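Local atomic coordinates of cellulose biosynthesis protein BcsG (Salmonella typhimurium LT2, PDB entry 5OLT), a protein that is required for cellulose biosynthesis, this chain being its extramembrane, zinc-binding domain, a member of the alkaline phosphatase family. Residues 46-59 / 322-335. Residues are numbered along the deposited sequence; the frame is centred on the assembly and turned at random. Where two conformers were deposited one is given.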
loop_
_atom_site.group_PDB
_atom_site.type_symbol
_atom_site.label_atom_id
_atom_site.label_comp_id
_atom_site.label_asym_id
_atom_site.label_seq_id
_atom_site.Cartn_x
_atom_site.Cartn_y
_atom_site.Cartn_z
ATOM N N THR A 46 12.222 9.150 -2.569
ATOM C CA THR A 46 11.911 9.338 -3.976
ATOM C C THR A 46 12.151 10.795 -4.297
ATOM O O THR A 46 11.668 11.686 -3.632
ATOM C CB THR A 46 10.443 9.030 -4.219
ATOM O OG1 THR A 46 10.174 7.755 -3.661
ATOM C CG2 THR A 46 10.138 9.039 -5.699
ATOM N N THR A 47 12.878 11.058 -5.350
ATOM C CA THR A 47 12.968 12.481 -5.744
ATOM C C THR A 47 11.950 12.802 -6.828
ATOM O O THR A 47 11.988 12.206 -7.906
ATOM C CB THR A 47 14.379 12.868 -6.173
ATOM O OG1 THR A 47 15.243 12.663 -5.049
ATOM C CG2 THR A 47 14.443 14.333 -6.556
ATOM N N PHE A 48 11.008 13.673 -6.481
ATOM C CA PHE A 48 10.083 14.262 -7.462
ATOM C C PHE A 48 10.742 15.406 -8.228
ATOM O O PHE A 48 11.622 16.090 -7.691
ATOM C CB PHE A 48 8.791 14.698 -6.784
ATOM C CG PHE A 48 7.873 13.551 -6.483
ATOM C CD1 PHE A 48 8.100 12.723 -5.371
ATOM C CD2 PHE A 48 6.797 13.271 -7.331
ATOM C CE1 PHE A 48 7.273 11.650 -5.133
ATOM C CE2 PHE A 48 5.978 12.181 -7.105
ATOM C CZ PHE A 48 6.195 11.371 -5.981
ATOM N N PRO A 49 10.333 15.617 -9.492
ATOM C CA PRO A 49 10.871 16.785 -10.217
ATOM C C PRO A 49 10.418 18.095 -9.580
ATOM O O PRO A 49 9.367 18.141 -8.916
ATOM C CB PRO A 49 10.230 16.665 -11.600
ATOM C CG PRO A 49 9.008 15.820 -11.384
ATOM C CD PRO A 49 9.404 14.829 -10.319
ATOM N N ALA A 50 11.210 19.156 -9.811
ATOM C CA ALA A 50 10.905 20.490 -9.332
ATOM C C ALA A 50 9.577 21.027 -9.891
ATOM O O ALA A 50 8.791 21.647 -9.174
ATOM C CB ALA A 50 12.063 21.429 -9.669
ATOM N N GLN A 51 9.316 20.759 -11.167
ATOM C CA GLN A 51 8.023 21.102 -11.784
ATOM C C GLN A 51 7.841 20.113 -12.924
ATOM O O GLN A 51 8.797 19.446 -13.335
ATOM C CB GLN A 51 7.945 22.578 -12.274
ATOM C CG GLN A 51 8.857 22.927 -13.447
ATOM C CD GLN A 51 10.338 22.766 -13.131
ATOM O OE1 GLN A 51 10.855 23.342 -12.171
ATOM N NE2 GLN A 51 11.023 21.967 -13.936
ATOM N N LEU A 52 6.613 20.017 -13.432
ATOM C CA LEU A 52 6.360 19.168 -14.589
ATOM C C LEU A 52 6.807 19.880 -15.856
ATOM O O LEU A 52 6.668 21.101 -15.930
ATOM C CB LEU A 52 4.872 18.833 -14.673
ATOM C CG LEU A 52 4.325 17.978 -13.528
ATOM C CD1 LEU A 52 2.830 17.730 -13.716
ATOM C CD2 LEU A 52 5.097 16.672 -13.405
ATOM N N PRO A 53 7.345 19.128 -16.845
ATOM C CA PRO A 53 7.718 19.713 -18.148
ATOM C C PRO A 53 6.484 20.277 -18.866
ATOM O O PRO A 53 5.342 19.874 -18.560
ATOM C CB PRO A 53 8.296 18.518 -18.915
ATOM C CG PRO A 53 7.689 17.316 -18.263
ATOM C CD PRO A 53 7.609 17.674 -16.809
ATOM N N PRO A 54 6.690 21.197 -19.830
ATOM C CA PRO A 54 5.504 21.812 -20.434
ATOM C C PRO A 54 4.658 20.831 -21.260
ATOM O O PRO A 54 3.453 21.047 -21.410
ATOM C CB PRO A 54 6.093 22.955 -21.305
ATOM C CG PRO A 54 7.495 23.142 -20.810
ATOM C CD PRO A 54 7.942 21.796 -20.345
ATOM N N ASP A 55 5.276 19.745 -21.726
ATOM C CA ASP A 55 4.558 18.693 -22.472
ATOM C C ASP A 55 4.091 17.506 -21.598
ATOM O O ASP A 55 3.821 16.400 -22.120
ATOM C CB ASP A 55 5.423 18.194 -23.627
ATOM C CG ASP A 55 6.743 17.615 -23.158
ATOM O OD1 ASP A 55 7.137 17.828 -21.975
ATOM O OD2 ASP A 55 7.386 16.927 -23.975
ATOM N N ALA A 56 3.984 17.734 -20.287
ATOM C CA ALA A 56 3.463 16.689 -19.377
ATOM C C ALA A 56 2.004 16.419 -19.719
ATOM O O ALA A 56 1.276 17.294 -20.192
ATOM C CB ALA A 56 3.588 17.124 -17.916
ATOM N N GLN A 57 1.583 15.184 -19.493
ATOM C CA GLN A 57 0.219 14.762 -19.779
ATOM C C GLN A 57 -0.553 14.558 -18.481
ATOM O O GLN A 57 -0.106 13.783 -17.622
ATOM C CB GLN A 57 0.239 13.466 -20.585
ATOM C CG GLN A 57 0.990 13.603 -21.892
ATOM C CD GLN A 57 0.336 14.608 -22.824
ATOM O OE1 GLN A 57 -0.821 14.458 -23.174
ATOM N NE2 GLN A 57 1.068 15.648 -23.200
ATOM N N PRO A 58 -1.710 15.226 -18.329
ATOM C CA PRO A 58 -2.543 15.057 -17.120
ATOM C C PRO A 58 -3.093 13.631 -17.031
ATOM O O PRO A 58 -3.397 12.993 -18.043
ATOM C CB PRO A 58 -3.705 16.039 -17.333
ATOM C CG PRO A 58 -3.211 17.014 -18.341
ATOM C CD PRO A 58 -2.290 16.255 -19.228
ATOM N N PHE A 59 -3.173 13.142 -15.812
ATOM C CA PHE A 59 -3.839 11.878 -15.528
ATOM C C PHE A 59 -4.278 11.899 -14.070
ATOM O O PHE A 59 -3.886 12.810 -13.319
ATOM C CB PHE A 59 -2.898 10.689 -15.799
ATOM C CG PHE A 59 -1.751 10.556 -14.811
ATOM C CD1 PHE A 59 -0.595 11.341 -14.939
ATOM C CD2 PHE A 59 -1.843 9.661 -13.728
ATOM C CE1 PHE A 59 0.452 11.215 -14.033
ATOM C CE2 PHE A 59 -0.768 9.522 -12.836
ATOM C CZ PHE A 59 0.381 10.307 -12.986
ATOM N N SER A 322 5.798 4.708 -4.333
ATOM C CA SER A 322 6.199 6.065 -4.608
ATOM C C SER A 322 7.107 6.129 -5.850
ATOM O O SER A 322 6.956 7.059 -6.685
ATOM C CB SER A 322 6.854 6.687 -3.371
ATOM O OG SER A 322 7.220 8.034 -3.656
ATOM N N GLU A 323 8.042 5.179 -5.979
ATOM C CA GLU A 323 8.883 5.191 -7.176
ATOM C C GLU A 323 8.088 4.994 -8.459
ATOM O O GLU A 323 8.333 5.691 -9.446
ATOM C CB GLU A 323 9.939 4.099 -7.050
ATOM C CG GLU A 323 10.888 4.028 -8.226
ATOM C CD GLU A 323 11.705 5.255 -8.453
ATOM O OE1 GLU A 323 11.981 6.003 -7.489
ATOM O OE2 GLU A 323 12.111 5.456 -9.634
ATOM N N LEU A 324 7.105 4.090 -8.448
ATOM C CA LEU A 324 6.289 3.928 -9.646
ATOM C C LEU A 324 5.506 5.192 -9.965
ATOM O O LEU A 324 5.388 5.558 -11.158
ATOM C CB LEU A 324 5.325 2.729 -9.487
ATOM C CG LEU A 324 6.008 1.351 -9.636
ATOM C CD1 LEU A 324 5.069 0.271 -9.139
ATOM C CD2 LEU A 324 6.444 1.070 -11.086
ATOM N N VAL A 325 5.014 5.900 -8.937
ATOM C CA VAL A 325 4.348 7.183 -9.147
ATOM C C VAL A 325 5.296 8.199 -9.785
ATOM O O VAL A 325 4.896 8.871 -10.748
ATOM C CB VAL A 325 3.664 7.719 -7.851
ATOM C CG1 VAL A 325 3.093 9.134 -8.072
ATOM C CG2 VAL A 325 2.558 6.741 -7.408
ATOM N N VAL A 326 6.516 8.344 -9.277
ATOM C CA VAL A 326 7.354 9.351 -9.897
ATOM C C VAL A 326 7.679 8.967 -11.353
ATOM O O VAL A 326 7.712 9.864 -12.203
ATOM C CB VAL A 326 8.576 9.668 -9.025
ATOM C CG1 VAL A 326 9.671 8.644 -9.201
ATOM C CG2 VAL A 326 9.093 11.064 -9.293
ATOM N N ARG A 327 7.835 7.659 -11.641
ATOM C CA ARG A 327 8.101 7.201 -13.027
ATOM C C ARG A 327 6.945 7.571 -13.944
ATOM O O ARG A 327 7.158 7.829 -15.143
ATOM C CB ARG A 327 8.396 5.697 -13.068
ATOM C CG ARG A 327 9.715 5.400 -12.348
ATOM C CD ARG A 327 10.063 3.942 -12.398
ATOM N NE ARG A 327 11.323 3.690 -11.683
ATOM C CZ ARG A 327 11.945 2.509 -11.696
ATOM N NH1 ARG A 327 11.462 1.494 -12.406
ATOM N NH2 ARG A 327 13.054 2.329 -10.985
ATOM N N ALA A 328 5.745 7.681 -13.388
ATOM C CA ALA A 328 4.559 8.039 -14.173
ATOM C C ALA A 328 4.195 9.499 -14.140
ATOM O O ALA A 328 3.304 9.897 -14.882
ATOM C CB ALA A 328 3.383 7.239 -13.661
ATOM N N VAL A 329 4.831 10.294 -13.255
ATOM C CA VAL A 329 4.224 11.589 -12.871
ATOM C C VAL A 329 4.105 12.626 -13.995
ATOM O O VAL A 329 3.171 13.435 -13.975
ATOM C CB VAL A 329 4.914 12.214 -11.601
ATOM C CG1 VAL A 329 6.252 12.855 -11.958
ATOM C CG2 VAL A 329 3.997 13.201 -10.906
ATOM N N ASP A 330 5.001 12.536 -14.984
ATOM C CA ASP A 330 4.877 13.425 -16.152
ATOM C C ASP A 330 3.807 12.992 -17.135
ATOM O O ASP A 330 3.553 13.670 -18.113
ATOM C CB ASP A 330 6.231 13.687 -16.841
ATOM C CG ASP A 330 6.850 12.442 -17.473
ATOM O OD1 ASP A 330 6.157 11.409 -17.659
ATOM O OD2 ASP A 330 8.047 12.520 -17.819
ATOM N N GLY A 331 3.193 11.840 -16.870
ATOM C CA GLY A 331 2.095 11.316 -17.694
ATOM C C GLY A 331 2.522 10.774 -19.048
ATOM O O GLY A 331 1.659 10.324 -19.811
ATOM N N LYS A 332 3.814 10.820 -19.365
ATOM C CA LYS A 332 4.240 10.515 -20.732
ATOM C C LYS A 332 4.108 9.042 -21.071
ATOM O O LYS A 332 3.920 8.695 -22.227
ATOM C CB LYS A 332 5.638 11.058 -20.993
ATOM C CG LYS A 332 5.649 12.579 -21.008
ATOM C CD LYS A 332 7.056 13.115 -21.263
ATOM C CE LYS A 332 7.031 14.623 -21.277
ATOM N NZ LYS A 332 8.390 15.114 -21.638
ATOM N N LEU A 333 4.150 8.173 -20.064
ATOM C CA LEU A 333 3.983 6.764 -20.381
ATOM C C LEU A 333 2.601 6.499 -21.010
ATOM O O LEU A 333 2.458 5.514 -21.740
ATOM C CB LEU A 333 4.338 5.837 -19.211
ATOM C CG LEU A 333 3.535 5.882 -17.945
ATOM C CD1 LEU A 333 2.205 5.210 -18.139
ATOM C CD2 LEU A 333 4.264 5.151 -16.820
ATOM N N PHE A 334 1.604 7.355 -20.745
ATOM C CA PHE A 334 0.259 7.166 -21.292
ATOM C C PHE A 334 0.146 7.444 -22.785
ATOM O O PHE A 334 -0.803 7.004 -23.406
ATOM C CB PHE A 334 -0.788 8.036 -20.581
ATOM C CG PHE A 334 -1.030 7.667 -19.147
ATOM C CD1 PHE A 334 -1.939 6.648 -18.842
ATOM C CD2 PHE A 334 -0.362 8.335 -18.089
ATOM C CE1 PHE A 334 -2.193 6.304 -17.515
ATOM C CE2 PHE A 334 -0.614 7.985 -16.751
ATOM C CZ PHE A 334 -1.530 6.954 -16.473
ATOM N N THR A 335 1.107 8.178 -23.342
ATOM C CA THR A 335 1.013 8.544 -24.741
ATOM C C THR A 335 2.146 7.979 -25.587
ATOM O O THR A 335 2.196 8.245 -26.805
ATOM C CB THR A 335 0.924 10.077 -24.895
ATOM O OG1 THR A 335 2.029 10.656 -24.208
ATOM C CG2 THR A 335 -0.377 10.604 -24.309
HETATM O O HOH W 1 11.748 5.930 -4.731
HETATM O O HOH W 2 1.328 14.855 -15.469
#
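F59 and F334 meet where the irregular linker 46-59, which leads from helix 27-42 into strand 60-66 of the central mixed sheet of this alkaline phosphatase-like domain, runs along helix 318-328 and the turns after it. Followed outward, F59 first sets CB 3.7 Å from F334 CE2. F334 CE2 then lies over one face of the F59 ring, 3.4 Å from F59 CG; the two ring planes are inclined at 37°. CD1 meets F334 CE2 and G331 CA, CD2 meets F334 CE2 and CZ, and F59 CE1 comes 3.3 Å from A328 O, with V329 O near the ring plane at the edge. F59 CZ lies 3.5 Å from A328 O and near V329 CA. Torsion chi1 of 70° tucks CG between the backbone N and carbonyl carbon and swings the ring in under the turn, where F141 meets it edge-to-face and M260 of strand 259-265 also packs.

At the type I turn A328-G331 the backbones come closest. Q57 N donates to D330 O over 2.8 Å, nearly straight at 164°, and G331 CA-H points back at Q57 O; a water donating to Q57 O and V329 O joins the two segments again. D330 begins an Asx turn, its OD1 accepting from K332 N. The extended K332 side chain reaches the D55 carboxylate in a salt bridge whose hydrogen bonds are weak.

Toward the start of the linker, in one of two conformers each for T46 and V326, V326 CG2 sits over one face of the F48 ring in a CH-pi contact, while V325 CG1 and V329 CG2 approach its edge. T46 and V326 meet tip to tip through CG2 and CG1. S322 OG, also hydrogen-bonded to S113 OG, shares a 3.0 Å hydrogen bond with T46 OG1, which a water links to E323 OE1.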